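Local coordinates for protein kinase domain-containing protein (Chaetomium thermophilum, PDB 6Z3U) that probably phosphorylates serine and threonine residues of target proteins with ATP, as the cyclin-dependent kinase subunit of the CAK complex, at residues Arg251-Glu265 with Ala270-Met284. Sequence-based numbering, arbitrary orientation.
Sequences RMTANVITRWYRPPE and ARHYGGAVDIWSVGM
Pro263 and Pro264, which open the kinase's PPE motif (APE in other kinases), lie over one face of Trp280 on helix 276-291, where the end of the activation segment meets helix αF. Pro263 CA sits 3.5 Å from the centroid of the five-membered ring, and Pro264 CD stands 3.4 Å from that of the six-membered ring, 5° off its normal: two CH-pi contacts. With CG anti to the backbone N (chi1 177°) the indole extends toward the prolines, and chi2 (-81°) turns its face to them. Pro263 CG rests on Val277.

Earlier in the activation segment, Tyr261 O accepts a hydrogen bond from Ser281 OG (2.8 Å), the hydroxyl tilted out of the carbonyl plane, while Ile257 sets CG2 against Ser281 OG and CD1 against Val277 O. Thr258 hydrogen-bonds Asp220, the predicted proton acceptor. The ring of Tyr261 leans on Met284 CB, and its hydroxyl is hydrogen-bonded to Glu288. Glu265 OE2 lies against Val277 CG1 while OE1 forms a salt bridge with Arg371.

At the far end, Met252 N donates to a lone pair of Arg271 O (2.8 Å), and Tyr273 OH donates a hydrogen bond to Thr253 O in its carbonyl plane (2.9 Å). Met252 SD lies over one face of the Tyr273 ring, offset toward the rim near CE1 and CZ, 3.9 Å from the centroid, a Met-aromatic contact. The Arg271 guanidinium turns its face to Met252 O, and His272 beside Arg251 stacks on His36 of the RING-type domain-containing chain. Asp278 accepts hydrogen bonds from His218 N and Arg219 N of the HRD motif. Helix αF thus holds the catalytic loop and, through Trp280 and Ser281, the P+1 end of the activation segment, as in the protein kinase fold.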
loop_
_atom_site.group_PDB
_atom_site.type_symbol
_atom_site.label_atom_id
_atom_site.label_comp_id
_atom_site.label_asym_id
_atom_site.label_seq_id
_atom_site.Cartn_x
_atom_site.Cartn_y
_atom_site.Cartn_z
ATOM N N ARG B 251 -4.685 1.475 15.785
ATOM C CA ARG B 251 -4.136 2.766 16.170
ATOM C C ARG B 251 -3.168 3.259 15.102
ATOM O O ARG B 251 -2.446 2.470 14.485
ATOM C CB ARG B 251 -3.427 2.667 17.521
ATOM C CG ARG B 251 -4.293 2.043 18.605
ATOM C CD ARG B 251 -3.607 1.989 19.960
ATOM N NE ARG B 251 -3.681 3.285 20.631
ATOM C CZ ARG B 251 -4.694 3.658 21.416
ATOM N NH1 ARG B 251 -5.715 2.836 21.629
ATOM N NH2 ARG B 251 -4.693 4.856 21.987
ATOM N N MET B 252 -3.165 4.569 14.881
ATOM C CA MET B 252 -2.255 5.213 13.947
ATOM C C MET B 252 -1.367 6.195 14.697
ATOM O O MET B 252 -1.627 6.554 15.849
ATOM C CB MET B 252 -3.017 5.948 12.838
ATOM C CG MET B 252 -3.627 5.047 11.784
ATOM S SD MET B 252 -4.860 5.932 10.813
ATOM C CE MET B 252 -4.630 5.190 9.202
ATOM N N THR B 253 -0.301 6.626 14.027
ATOM C CA THR B 253 0.630 7.569 14.623
ATOM C C THR B 253 0.057 8.976 14.562
ATOM O O THR B 253 -0.593 9.360 13.584
ATOM C CB THR B 253 1.978 7.527 13.906
ATOM O OG1 THR B 253 2.454 6.178 13.876
ATOM C CG2 THR B 253 3.000 8.384 14.631
ATOM N N ALA B 254 0.289 9.740 15.624
ATOM C CA ALA B 254 -0.084 11.144 15.663
ATOM C C ALA B 254 1.015 12.053 15.135
ATOM O O ALA B 254 0.779 13.254 14.962
ATOM C CB ALA B 254 -0.436 11.554 17.094
ATOM N N ASN B 255 2.201 11.505 14.880
ATOM C CA ASN B 255 3.346 12.286 14.418
ATOM C C ASN B 255 3.489 12.137 12.905
ATOM O O ASN B 255 4.379 11.461 12.389
ATOM C CB ASN B 255 4.612 11.838 15.148
ATOM C CG ASN B 255 5.804 12.729 14.856
ATOM O OD1 ASN B 255 5.651 13.892 14.482
ATOM N ND2 ASN B 255 7.002 12.183 15.031
ATOM N N VAL B 256 2.570 12.784 12.190
ATOM C CA VAL B 256 2.601 12.851 10.734
ATOM C C VAL B 256 2.187 14.255 10.310
ATOM O O VAL B 256 1.635 15.028 11.094
ATOM C CB VAL B 256 1.690 11.794 10.073
ATOM C CG1 VAL B 256 2.355 10.427 10.099
ATOM C CG2 VAL B 256 0.342 11.743 10.764
ATOM N N ILE B 257 2.453 14.573 9.045
ATOM C CA ILE B 257 2.150 15.884 8.478
ATOM C C ILE B 257 3.059 16.932 9.105
ATOM O O ILE B 257 3.169 17.024 10.333
ATOM C CB ILE B 257 0.674 16.275 8.681
ATOM C CG1 ILE B 257 -0.258 15.135 8.270
ATOM C CG2 ILE B 257 0.344 17.516 7.871
ATOM C CD1 ILE B 257 -1.726 15.432 8.516
ATOM N N THR B 258 3.702 17.739 8.266
ATOM C CA THR B 258 4.519 18.834 8.769
ATOM C C THR B 258 3.689 19.720 9.693
ATOM O O THR B 258 2.492 19.924 9.474
ATOM C CB THR B 258 5.085 19.646 7.605
ATOM O OG1 THR B 258 5.816 18.779 6.730
ATOM C CG2 THR B 258 6.012 20.740 8.116
ATOM N N ARG B 259 4.338 20.242 10.739
ATOM C CA ARG B 259 3.617 20.953 11.791
ATOM C C ARG B 259 2.671 22.002 11.220
ATOM O O ARG B 259 1.475 22.012 11.532
ATOM C CB ARG B 259 4.611 21.613 12.751
ATOM C CG ARG B 259 3.953 22.204 13.990
ATOM C CD ARG B 259 4.943 22.944 14.879
ATOM N NE ARG B 259 6.100 22.125 15.236
ATOM C CZ ARG B 259 7.317 22.262 14.715
ATOM N NH1 ARG B 259 8.293 21.459 15.115
ATOM N NH2 ARG B 259 7.571 23.196 13.805
ATOM N N TRP B 260 3.190 22.890 10.370
ATOM C CA TRP B 260 2.395 24.009 9.876
ATOM C C TRP B 260 1.110 23.561 9.193
ATOM O O TRP B 260 0.182 24.368 9.060
ATOM C CB TRP B 260 3.227 24.848 8.907
ATOM C CG TRP B 260 4.463 25.431 9.521
ATOM C CD1 TRP B 260 4.834 25.375 10.834
ATOM C CD2 TRP B 260 5.501 26.152 8.843
ATOM N NE1 TRP B 260 6.032 26.022 11.017
ATOM C CE2 TRP B 260 6.464 26.505 9.809
ATOM C CE3 TRP B 260 5.708 26.532 7.515
ATOM C CZ2 TRP B 260 7.615 27.218 9.489
ATOM C CZ3 TRP B 260 6.851 27.242 7.199
ATOM C CH2 TRP B 260 7.789 27.578 8.183
ATOM N N TYR B 261 1.039 22.309 8.745
ATOM C CA TYR B 261 -0.131 21.785 8.054
ATOM C C TYR B 261 -0.819 20.678 8.844
ATOM O O TYR B 261 -1.735 20.034 8.320
ATOM C CB TYR B 261 0.273 21.276 6.667
ATOM C CG TYR B 261 1.129 22.264 5.905
ATOM C CD1 TYR B 261 2.505 22.301 6.088
ATOM C CD2 TYR B 261 0.562 23.173 5.024
ATOM C CE1 TYR B 261 3.292 23.203 5.408
ATOM C CE2 TYR B 261 1.345 24.085 4.336
ATOM C CZ TYR B 261 2.709 24.092 4.536
ATOM O OH TYR B 261 3.499 24.989 3.861
ATOM N N ARG B 262 -0.409 20.454 10.098
ATOM C CA ARG B 262 -0.956 19.370 10.909
ATOM C C ARG B 262 -2.331 19.765 11.439
ATOM O O ARG B 262 -2.487 20.868 11.973
ATOM C CB ARG B 262 -0.039 19.065 12.090
ATOM C CG ARG B 262 -0.210 17.671 12.674
ATOM C CD ARG B 262 0.528 17.519 13.999
ATOM N NE ARG B 262 1.908 17.997 13.964
ATOM C CZ ARG B 262 2.934 17.332 13.445
ATOM N NH1 ARG B 262 2.754 16.138 12.901
ATOM N NH2 ARG B 262 4.146 17.868 13.475
ATOM N N PRO B 263 -3.341 18.906 11.323
ATOM C CA PRO B 263 -4.668 19.262 11.835
ATOM C C PRO B 263 -4.691 19.223 13.350
ATOM O O PRO B 263 -3.806 18.625 13.979
ATOM C CB PRO B 263 -5.582 18.185 11.232
ATOM C CG PRO B 263 -4.690 17.016 11.033
ATOM C CD PRO B 263 -3.334 17.574 10.692
ATOM N N PRO B 264 -5.698 19.840 13.978
ATOM C CA PRO B 264 -5.724 19.857 15.451
ATOM C C PRO B 264 -5.858 18.478 16.073
ATOM O O PRO B 264 -5.263 18.222 17.127
ATOM C CB PRO B 264 -6.931 20.755 15.768
ATOM C CG PRO B 264 -7.759 20.759 14.522
ATOM C CD PRO B 264 -6.792 20.630 13.389
ATOM N N GLU B 265 -6.631 17.578 15.460
ATOM C CA GLU B 265 -6.811 16.258 16.054
ATOM C C GLU B 265 -5.490 15.503 16.135
ATOM O O GLU B 265 -5.276 14.728 17.074
ATOM C CB GLU B 265 -7.855 15.459 15.267
ATOM C CG GLU B 265 -7.488 15.118 13.825
ATOM C CD GLU B 265 -8.086 16.082 12.813
ATOM O OE1 GLU B 265 -8.288 17.268 13.155
ATOM O OE2 GLU B 265 -8.362 15.649 11.673
ATOM N N ALA B 270 -4.348 12.263 18.339
ATOM C CA ALA B 270 -5.398 11.338 17.937
ATOM C C ALA B 270 -4.804 10.108 17.263
ATOM O O ALA B 270 -3.879 10.206 16.451
ATOM C CB ALA B 270 -6.385 12.026 16.994
ATOM N N ARG B 271 -5.347 8.939 17.608
ATOM C CA ARG B 271 -4.869 7.668 17.089
ATOM C C ARG B 271 -5.849 6.995 16.140
ATOM O O ARG B 271 -5.481 6.003 15.503
ATOM C CB ARG B 271 -4.568 6.702 18.245
ATOM C CG ARG B 271 -3.811 7.327 19.408
ATOM C CD ARG B 271 -2.357 7.589 19.056
ATOM N NE ARG B 271 -1.604 6.348 18.893
ATOM C CZ ARG B 271 -0.306 6.292 18.616
ATOM N NH1 ARG B 271 0.292 5.116 18.488
ATOM N NH2 ARG B 271 0.397 7.408 18.466
ATOM N N HIS B 272 -7.085 7.493 16.037
ATOM C CA HIS B 272 -8.117 6.912 15.171
ATOM C C HIS B 272 -8.728 8.046 14.354
ATOM O O HIS B 272 -9.779 8.586 14.706
ATOM C CB HIS B 272 -9.165 6.172 16.001
ATOM C CG HIS B 272 -8.609 5.028 16.792
ATOM N ND1 HIS B 272 -8.789 4.909 18.153
ATOM C CD2 HIS B 272 -7.884 3.950 16.412
ATOM C CE1 HIS B 272 -8.190 3.811 18.580
ATOM N NE2 HIS B 272 -7.637 3.208 17.542
ATOM N N TYR B 273 -8.069 8.397 13.256
ATOM C CA TYR B 273 -8.484 9.490 12.388
ATOM C C TYR B 273 -8.753 8.968 10.978
ATOM O O TYR B 273 -8.648 7.772 10.703
ATOM C CB TYR B 273 -7.420 10.593 12.370
ATOM C CG TYR B 273 -6.019 10.109 12.057
ATOM C CD1 TYR B 273 -5.590 9.962 10.745
ATOM C CD2 TYR B 273 -5.122 9.810 13.075
ATOM C CE1 TYR B 273 -4.309 9.529 10.454
ATOM C CE2 TYR B 273 -3.839 9.374 12.794
ATOM C CZ TYR B 273 -3.439 9.235 11.483
ATOM O OH TYR B 273 -2.161 8.804 11.205
ATOM N N GLY B 274 -9.108 9.887 10.082
ATOM C CA GLY B 274 -9.448 9.529 8.721
ATOM C C GLY B 274 -8.978 10.540 7.695
ATOM O O GLY B 274 -8.013 11.273 7.931
ATOM N N GLY B 275 -9.660 10.591 6.548
ATOM C CA GLY B 275 -9.232 11.471 5.475
ATOM C C GLY B 275 -9.210 12.935 5.865
ATOM O O GLY B 275 -8.471 13.727 5.273
ATOM N N ALA B 276 -10.014 13.318 6.858
ATOM C CA ALA B 276 -10.100 14.724 7.233
ATOM C C ALA B 276 -8.730 15.310 7.552
ATOM O O ALA B 276 -8.516 16.516 7.383
ATOM C CB ALA B 276 -11.037 14.890 8.431
ATOM N N VAL B 277 -7.787 14.479 7.999
ATOM C CA VAL B 277 -6.466 14.997 8.342
ATOM C C VAL B 277 -5.777 15.566 7.108
ATOM O O VAL B 277 -5.047 16.560 7.194
ATOM C CB VAL B 277 -5.609 13.903 9.007
ATOM C CG1 VAL B 277 -6.219 13.492 10.334
ATOM C CG2 VAL B 277 -5.444 12.705 8.080
ATOM N N ASP B 278 -5.992 14.948 5.942
ATOM C CA ASP B 278 -5.392 15.460 4.713
ATOM C C ASP B 278 -6.107 16.708 4.211
ATOM O O ASP B 278 -5.466 17.620 3.677
ATOM C CB ASP B 278 -5.393 14.386 3.624
ATOM C CG ASP B 278 -4.248 13.403 3.771
ATOM O OD1 ASP B 278 -3.200 13.780 4.336
ATOM O OD2 ASP B 278 -4.391 12.256 3.303
ATOM N N ILE B 279 -7.433 16.765 4.361
ATOM C CA ILE B 279 -8.181 17.931 3.898
ATOM C C ILE B 279 -7.700 19.186 4.614
ATOM O O ILE B 279 -7.595 20.260 4.009
ATOM C CB ILE B 279 -9.692 17.701 4.093
ATOM C CG1 ILE B 279 -10.301 17.050 2.848
ATOM C CG2 ILE B 279 -10.407 18.999 4.400
ATOM C CD1 ILE B 279 -9.658 15.748 2.455
ATOM N N TRP B 280 -7.381 19.071 5.904
ATOM C CA TRP B 280 -6.873 20.221 6.644
ATOM C C TRP B 280 -5.593 20.754 6.018
ATOM O O TRP B 280 -5.432 21.966 5.841
ATOM C CB TRP B 280 -6.622 19.840 8.102
ATOM C CG TRP B 280 -6.024 20.946 8.918
ATOM C CD1 TRP B 280 -4.707 21.313 8.967
ATOM C CD2 TRP B 280 -6.716 21.817 9.817
ATOM N NE1 TRP B 280 -4.542 22.365 9.835
ATOM C CE2 TRP B 280 -5.759 22.693 10.370
ATOM C CE3 TRP B 280 -8.051 21.944 10.207
ATOM C CZ2 TRP B 280 -6.098 23.678 11.292
ATOM C CZ3 TRP B 280 -8.385 22.924 11.120
ATOM C CH2 TRP B 280 -7.412 23.778 11.654
ATOM N N SER B 281 -4.659 19.860 5.691
ATOM C CA SER B 281 -3.427 20.292 5.041
ATOM C C SER B 281 -3.722 21.002 3.728
ATOM O O SER B 281 -3.080 22.007 3.399
ATOM C CB SER B 281 -2.513 19.094 4.811
ATOM O OG SER B 281 -2.113 18.532 6.047
ATOM N N VAL B 282 -4.693 20.500 2.965
ATOM C CA VAL B 282 -5.100 21.192 1.746
ATOM C C VAL B 282 -5.592 22.592 2.080
ATOM O O VAL B 282 -5.249 23.568 1.399
ATOM C CB VAL B 282 -6.171 20.376 1.005
ATOM C CG1 VAL B 282 -6.820 21.213 -0.078
ATOM C CG2 VAL B 282 -5.550 19.129 0.415
ATOM N N GLY B 283 -6.397 22.716 3.136
ATOM C CA GLY B 283 -6.851 24.032 3.549
ATOM C C GLY B 283 -5.702 24.980 3.832
ATOM O O GLY B 283 -5.781 26.172 3.531
ATOM N N MET B 284 -4.617 24.464 4.414
ATOM C CA MET B 284 -3.456 25.307 4.684
ATOM C C MET B 284 -2.693 25.641 3.409
ATOM O O MET B 284 -2.148 26.745 3.289
ATOM C CB MET B 284 -2.537 24.624 5.697
ATOM C CG MET B 284 -3.128 24.559 7.097
ATOM S SD MET B 284 -3.418 26.205 7.774
ATOM C CE MET B 284 -4.720 25.874 8.956
#